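Local coordinates for protein malonyl CoA reductase (malonate semialdehyde-forming) (Sulfolobus tokodaii, PDB 2EP5) that probably catalyses the NADP-dependent interconversion of malonyl-CoA and malonate semialdehyde plus CoA, as a member of the aspartate-semialdehyde dehydrogenase family, at residues A[101-106]-A[142-147]; A[112-117]-A[137-142]. All blocks are in the same frame, centred on the assembly; numbering follows the deposited sequence.

Interaction 1: residues A[101-106]-A[142-147]; sequences GKIVVS and KGILVK
V104 and L145 sit level on neighbouring parallel strands, 103-106 and 144-147, the last two of the six-stranded Rossmann-type sheet in the NAD-binding domain; 144-147 is an edge strand of the sheet within the chain. The two run 11° from exactly parallel, their axes 4.7 Å apart. The usual parallel ladder joins them: V104 N gives a nearly straight bond to I144 O (2.7 Å), and V104 O receives V146 N at 2.9 Å. I144 N to K102 O and S106 N to V146 O complete it at the two ends. The first of these end bonds is the less regular, since its N-H comes from above the carbonyl plane of K102.

Side chains pair on both faces. On one, I103 and I144 lie alongside each other, I103 CG1 resting 4.0 Å from I144 CB, and helix 132-140 covers I144 and V146. On the other, V104 and L145 pack beneath helix 87-99, where both touch V98, and L145 leans its CD1 back over the neighbouring strand to lie 3.8 Å from V104 CB.

K147 shares this second face, and its side chain curls back to strand 103-106. CB passes S106 O at a loose 4.0 Å. The fold at chi2 (-73°) turns the chain across the strand gap, which brings CD within 3.4 Å of the same S106 O. CE then runs beside the serine side chain, with S106 CB and OG as its neighbours. At the tip NZ also forms a salt bridge with E94 of helix 87-99 and a hydrogen bond to A108 O, while S106 OG bonds to E94 OE2 and A108 N; ammonium and hydroxyl thus both engage E94 and A108, through different atoms of each. Between them, NZ donates directly to S106 OG over 2.8 Å.

Interaction 2: residues A[112-117]-A[137-142]; sequences RMDPDV and ERKGWK
D114 and K139 reach for each other from opposite directions, and their charged ends meet in a salt bridge of 2.8 Å between OD2 and NZ. The ammonium uses the syn lone pair of OD2. Bends at chi2 and chi3 (-65° and -71°) swing the lysine chain round to the carboxylate, past D116, whose OD2 lies 3.3 Å from K139 CD. The other oxygen, D114 OD1, turns its anti lone pair to the backbone N of D116. This is an Asx turn, set within the type I beta turn 114-117 that follows strand 103-106, and it holds the D114 carboxylate in place facing the C-terminal part of helix 132-140. D116 crosses the extended R138 chain at a slant, carboxylate and guanidinium planes 47° apart, in a longer salt bridge of 3.6 Å from OD1 to NH1; R138 NH2 bonds to N222 O. One water accepts from K139 NZ and donates to D114 OD1 and D116 OD2, tying the charged groups together. Beneath them K139 CB lies over the centre of one face of the W141 ring, 3.2 Å above its plane, and the V117 and W141 side chains cross at about a right angle, V117 CG2 4.1 Å from W141 CH2.

The two contacts lie about 10 Å apart, centre to centre, at the outer side of the Rossmann-type sheet. Along the chain, strand 103-106 comes first, then the 112-117 loop, helix 132-140 and strand 144-147, so interaction 2 falls within the connection whose two ends interaction 1 pairs. K142 belongs to both, where the chain passes from helix to strand. V117 bridges them: its CG1 packs 3.5 Å from L145 O and 3.9 Å from K147 CG, and R112 CG adds a contact with K147 CB. The loop therefore flanks edge strand 144-147 while also meeting the end of the helix, joining sheet, loop and helix into one unit of the NAD-binding domain, away from the predicted catalytic residues.

Interaction 1: residues A[101-106]-A[142-147]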
loop_
_atom_site.group_PDB
_atom_site.type_symbol
_atom_site.label_atom_id
_atom_site.label_comp_id
_atom_site.label_asym_id
_atom_site.label_seq_id
_atom_site.Cartn_x
_atom_site.Cartn_y
_atom_site.Cartn_z
ATOM N N GLY A 101 16.252 17.809 41.068
ATOM C CA GLY A 101 16.366 19.206 40.682
ATOM C C GLY A 101 16.412 19.548 39.201
ATOM O O GLY A 101 16.526 20.719 38.843
ATOM N N LYS A 102 16.327 18.552 38.331
ATOM C CA LYS A 102 16.367 18.812 36.892
ATOM C C LYS A 102 15.071 19.404 36.356
ATOM O O LYS A 102 13.989 19.099 36.862
ATOM C CB LYS A 102 16.653 17.517 36.126
ATOM C CG LYS A 102 18.034 16.924 36.363
ATOM C CD LYS A 102 19.099 17.555 35.472
ATOM C CE LYS A 102 19.332 19.017 35.781
ATOM N NZ LYS A 102 20.361 19.587 34.882
ATOM N N ILE A 103 15.191 20.266 35.348
ATOM C CA ILE A 103 14.019 20.843 34.688
ATOM C C ILE A 103 13.735 19.890 33.514
ATOM O O ILE A 103 14.559 19.748 32.604
ATOM C CB ILE A 103 14.301 22.245 34.115
ATOM C CG1 ILE A 103 14.561 23.240 35.252
ATOM C CG2 ILE A 103 13.117 22.697 33.267
ATOM C CD1 ILE A 103 14.839 24.647 34.778
ATOM N N VAL A 104 12.581 19.227 33.547
ATOM C CA VAL A 104 12.219 18.272 32.505
ATOM C C VAL A 104 10.986 18.675 31.704
ATOM O O VAL A 104 9.955 19.038 32.281
ATOM C CB VAL A 104 11.943 16.871 33.115
ATOM C CG1 VAL A 104 11.607 15.874 32.017
ATOM C CG2 VAL A 104 13.142 16.399 33.918
ATOM N N VAL A 105 11.104 18.604 30.377
ATOM C CA VAL A 105 10.006 18.902 29.450
ATOM C C VAL A 105 9.844 17.607 28.651
ATOM O O VAL A 105 10.727 17.223 27.872
ATOM C CB VAL A 105 10.345 20.058 28.487
ATOM C CG1 VAL A 105 9.143 20.360 27.597
ATOM C CG2 VAL A 105 10.732 21.297 29.271
ATOM N N SER A 106 8.714 16.939 28.846
ATOM C CA SER A 106 8.476 15.650 28.215
ATOM C C SER A 106 7.173 15.489 27.445
ATOM O O SER A 106 6.145 16.070 27.817
ATOM C CB SER A 106 8.557 14.568 29.297
ATOM O OG SER A 106 7.917 13.379 28.887
ATOM N N LYS A 142 12.533 19.372 43.892
ATOM C CA LYS A 142 13.600 20.356 43.786
ATOM C C LYS A 142 13.647 20.760 42.313
ATOM O O LYS A 142 14.237 21.777 41.951
ATOM C CB LYS A 142 14.945 19.736 44.173
ATOM C CG LYS A 142 15.021 19.229 45.598
ATOM C CD LYS A 142 16.316 18.461 45.865
ATOM C CE LYS A 142 17.555 19.323 45.659
ATOM N NZ LYS A 142 18.815 18.604 46.035
ATOM N N GLY A 143 13.013 19.948 41.468
ATOM C CA GLY A 143 13.008 20.213 40.041
ATOM C C GLY A 143 11.719 20.763 39.463
ATOM O O GLY A 143 10.820 21.178 40.192
ATOM N N ILE A 144 11.645 20.758 38.136
ATOM C CA ILE A 144 10.496 21.257 37.393
ATOM C C ILE A 144 10.063 20.245 36.329
ATOM O O ILE A 144 10.897 19.682 35.623
ATOM C CB ILE A 144 10.844 22.585 36.680
ATOM C CG1 ILE A 144 11.038 23.704 37.707
ATOM C CG2 ILE A 144 9.769 22.932 35.662
ATOM C CD1 ILE A 144 9.822 23.968 38.594
ATOM N N LEU A 145 8.759 20.014 36.219
ATOM C CA LEU A 145 8.232 19.088 35.224
ATOM C C LEU A 145 7.122 19.734 34.405
ATOM O O LEU A 145 6.169 20.307 34.956
ATOM C CB LEU A 145 7.700 17.815 35.884
ATOM C CG LEU A 145 7.150 16.781 34.894
ATOM C CD1 LEU A 145 8.255 16.338 33.960
ATOM C CD2 LEU A 145 6.592 15.584 35.631
ATOM N N VAL A 146 7.264 19.652 33.083
ATOM C CA VAL A 146 6.283 20.197 32.147
ATOM C C VAL A 146 5.935 19.080 31.166
ATOM O O VAL A 146 6.793 18.283 30.784
ATOM C CB VAL A 146 6.846 21.416 31.364
ATOM C CG1 VAL A 146 5.796 21.937 30.384
ATOM C CG2 VAL A 146 7.253 22.527 32.340
ATOM N N LYS A 147 4.679 19.009 30.762
ATOM C CA LYS A 147 4.279 17.961 29.847
ATOM C C LYS A 147 3.645 18.470 28.570
ATOM O O LYS A 147 3.152 19.594 28.502
ATOM C CB LYS A 147 3.324 17.002 30.558
ATOM C CG LYS A 147 4.020 16.029 31.502
ATOM C CD LYS A 147 4.774 14.958 30.714
ATOM C CE LYS A 147 5.614 14.078 31.617
ATOM N NZ LYS A 147 6.039 12.829 30.932
#

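Interaction 2: residues A[112-117]-A[137-142]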
loop_
_atom_site.group_PDB
_atom_site.type_symbol
_atom_site.label_atom_id
_atom_site.label_comp_id
_atom_site.label_asym_id
_atom_site.label_seq_id
_atom_site.Cartn_x
_atom_site.Cartn_y
_atom_site.Cartn_z
ATOM N N ARG A 112 0.853 13.733 32.578
ATOM C CA ARG A 112 0.158 14.711 31.739
ATOM C C ARG A 112 -1.092 15.295 32.382
ATOM O O ARG A 112 -1.415 16.466 32.178
ATOM C CB ARG A 112 -0.231 14.102 30.397
ATOM C CG ARG A 112 0.858 14.094 29.355
ATOM C CD ARG A 112 0.272 13.558 28.058
ATOM N NE ARG A 112 1.267 13.173 27.067
ATOM C CZ ARG A 112 1.052 12.224 26.163
ATOM N NH1 ARG A 112 -0.112 11.583 26.150
ATOM N NH2 ARG A 112 1.987 11.915 25.275
ATOM N N MET A 113 -1.792 14.478 33.160
ATOM C CA MET A 113 -3.013 14.929 33.807
ATOM C C MET A 113 -2.837 15.265 35.293
ATOM O O MET A 113 -3.818 15.397 36.026
ATOM C CB MET A 113 -4.117 13.884 33.607
ATOM C CG MET A 113 -4.527 13.683 32.142
ATOM S SD MET A 113 -5.089 15.212 31.299
ATOM C CE MET A 113 -6.698 15.494 32.093
ATOM N N ASP A 114 -1.591 15.418 35.734
ATOM C CA ASP A 114 -1.324 15.773 37.124
ATOM C C ASP A 114 -1.698 17.242 37.257
ATOM O O ASP A 114 -1.203 18.077 36.510
ATOM C CB ASP A 114 0.157 15.578 37.463
ATOM C CG ASP A 114 0.455 15.811 38.940
ATOM O OD1 ASP A 114 0.228 16.937 39.434
ATOM O OD2 ASP A 114 0.915 14.867 39.608
ATOM N N PRO A 115 -2.592 17.569 38.204
ATOM C CA PRO A 115 -3.093 18.920 38.496
ATOM C C PRO A 115 -2.022 19.976 38.751
ATOM O O PRO A 115 -2.285 21.169 38.614
ATOM C CB PRO A 115 -3.971 18.709 39.727
ATOM C CG PRO A 115 -4.454 17.305 39.565
ATOM C CD PRO A 115 -3.217 16.582 39.103
ATOM N N ASP A 116 -0.820 19.545 39.130
ATOM C CA ASP A 116 0.266 20.487 39.394
ATOM C C ASP A 116 1.258 20.559 38.241
ATOM O O ASP A 116 2.235 21.312 38.293
ATOM C CB ASP A 116 1.016 20.099 40.668
ATOM C CG ASP A 116 0.105 20.002 41.870
ATOM O OD1 ASP A 116 -0.734 20.909 42.056
ATOM O OD2 ASP A 116 0.234 19.018 42.628
ATOM N N VAL A 117 1.007 19.777 37.197
ATOM C CA VAL A 117 1.899 19.753 36.051
ATOM C C VAL A 117 1.220 20.356 34.829
ATOM O O VAL A 117 0.142 19.924 34.423
ATOM C CB VAL A 117 2.340 18.312 35.743
ATOM C CG1 VAL A 117 3.329 18.297 34.599
ATOM C CG2 VAL A 117 2.947 17.687 36.992
ATOM N N GLU A 137 6.730 23.439 45.672
ATOM C CA GLU A 137 6.117 23.394 46.995
ATOM C C GLU A 137 4.990 22.363 47.070
ATOM O O GLU A 137 4.839 21.682 48.082
ATOM C CB GLU A 137 5.577 24.777 47.356
ATOM C CG GLU A 137 4.894 24.861 48.703
ATOM C CD GLU A 137 4.173 26.186 48.897
ATOM O OE1 GLU A 137 4.807 27.244 48.696
ATOM O OE2 GLU A 137 2.971 26.171 49.251
ATOM N N ARG A 138 4.204 22.249 45.998
ATOM C CA ARG A 138 3.096 21.299 45.970
ATOM C C ARG A 138 3.513 19.834 45.900
ATOM O O ARG A 138 2.946 19.001 46.601
ATOM C CB ARG A 138 2.159 21.602 44.800
ATOM C CG ARG A 138 1.288 22.817 45.008
ATOM C CD ARG A 138 0.580 23.213 43.728
ATOM N NE ARG A 138 -0.254 24.390 43.924
ATOM C CZ ARG A 138 -0.988 24.966 42.976
ATOM N NH1 ARG A 138 -1.000 24.475 41.737
ATOM N NH2 ARG A 138 -1.708 26.038 43.267
ATOM N N LYS A 139 4.492 19.513 45.056
ATOM C CA LYS A 139 4.945 18.126 44.920
ATOM C C LYS A 139 6.132 17.844 45.830
ATOM O O LYS A 139 6.475 16.689 46.077
ATOM C CB LYS A 139 5.361 17.823 43.474
ATOM C CG LYS A 139 4.323 18.157 42.419
ATOM C CD LYS A 139 3.069 17.303 42.543
ATOM C CE LYS A 139 3.327 15.867 42.134
ATOM N NZ LYS A 139 2.068 15.074 42.111
ATOM N N GLY A 140 6.754 18.907 46.325
ATOM C CA GLY A 140 7.914 18.736 47.177
ATOM C C GLY A 140 9.104 18.334 46.325
ATOM O O GLY A 140 9.939 17.535 46.748
ATOM N N TRP A 141 9.176 18.883 45.114
ATOM C CA TRP A 141 10.272 18.586 44.193
ATOM C C TRP A 141 11.283 19.715 44.184
ATOM O O TRP A 141 10.931 20.872 44.402
ATOM C CB TRP A 141 9.780 18.446 42.740
ATOM C CG TRP A 141 8.800 17.368 42.453
ATOM C CD1 TRP A 141 8.631 16.202 43.138
ATOM C CD2 TRP A 141 7.915 17.307 41.331
ATOM N NE1 TRP A 141 7.695 15.413 42.509
ATOM C CE2 TRP A 141 7.242 16.066 41.395
ATOM C CE3 TRP A 141 7.628 18.179 40.276
ATOM C CZ2 TRP A 141 6.297 15.671 40.441
ATOM C CZ3 TRP A 141 6.682 17.785 39.319
ATOM C CH2 TRP A 141 6.031 16.542 39.412
ATOM N N LYS A 142 12.533 19.372 43.892
ATOM C CA LYS A 142 13.600 20.356 43.786
ATOM C C LYS A 142 13.647 20.760 42.313
ATOM O O LYS A 142 14.237 21.777 41.951
ATOM C CB LYS A 142 14.945 19.736 44.173
ATOM C CG LYS A 142 15.021 19.229 45.598
ATOM C CD LYS A 142 16.316 18.461 45.865
ATOM C CE LYS A 142 17.555 19.323 45.659
ATOM N NZ LYS A 142 18.815 18.604 46.035
HETATM O O HOH W 1 -0.956 16.064 42.008
HETATM O O HOH W 2 1.769 23.543 40.502
#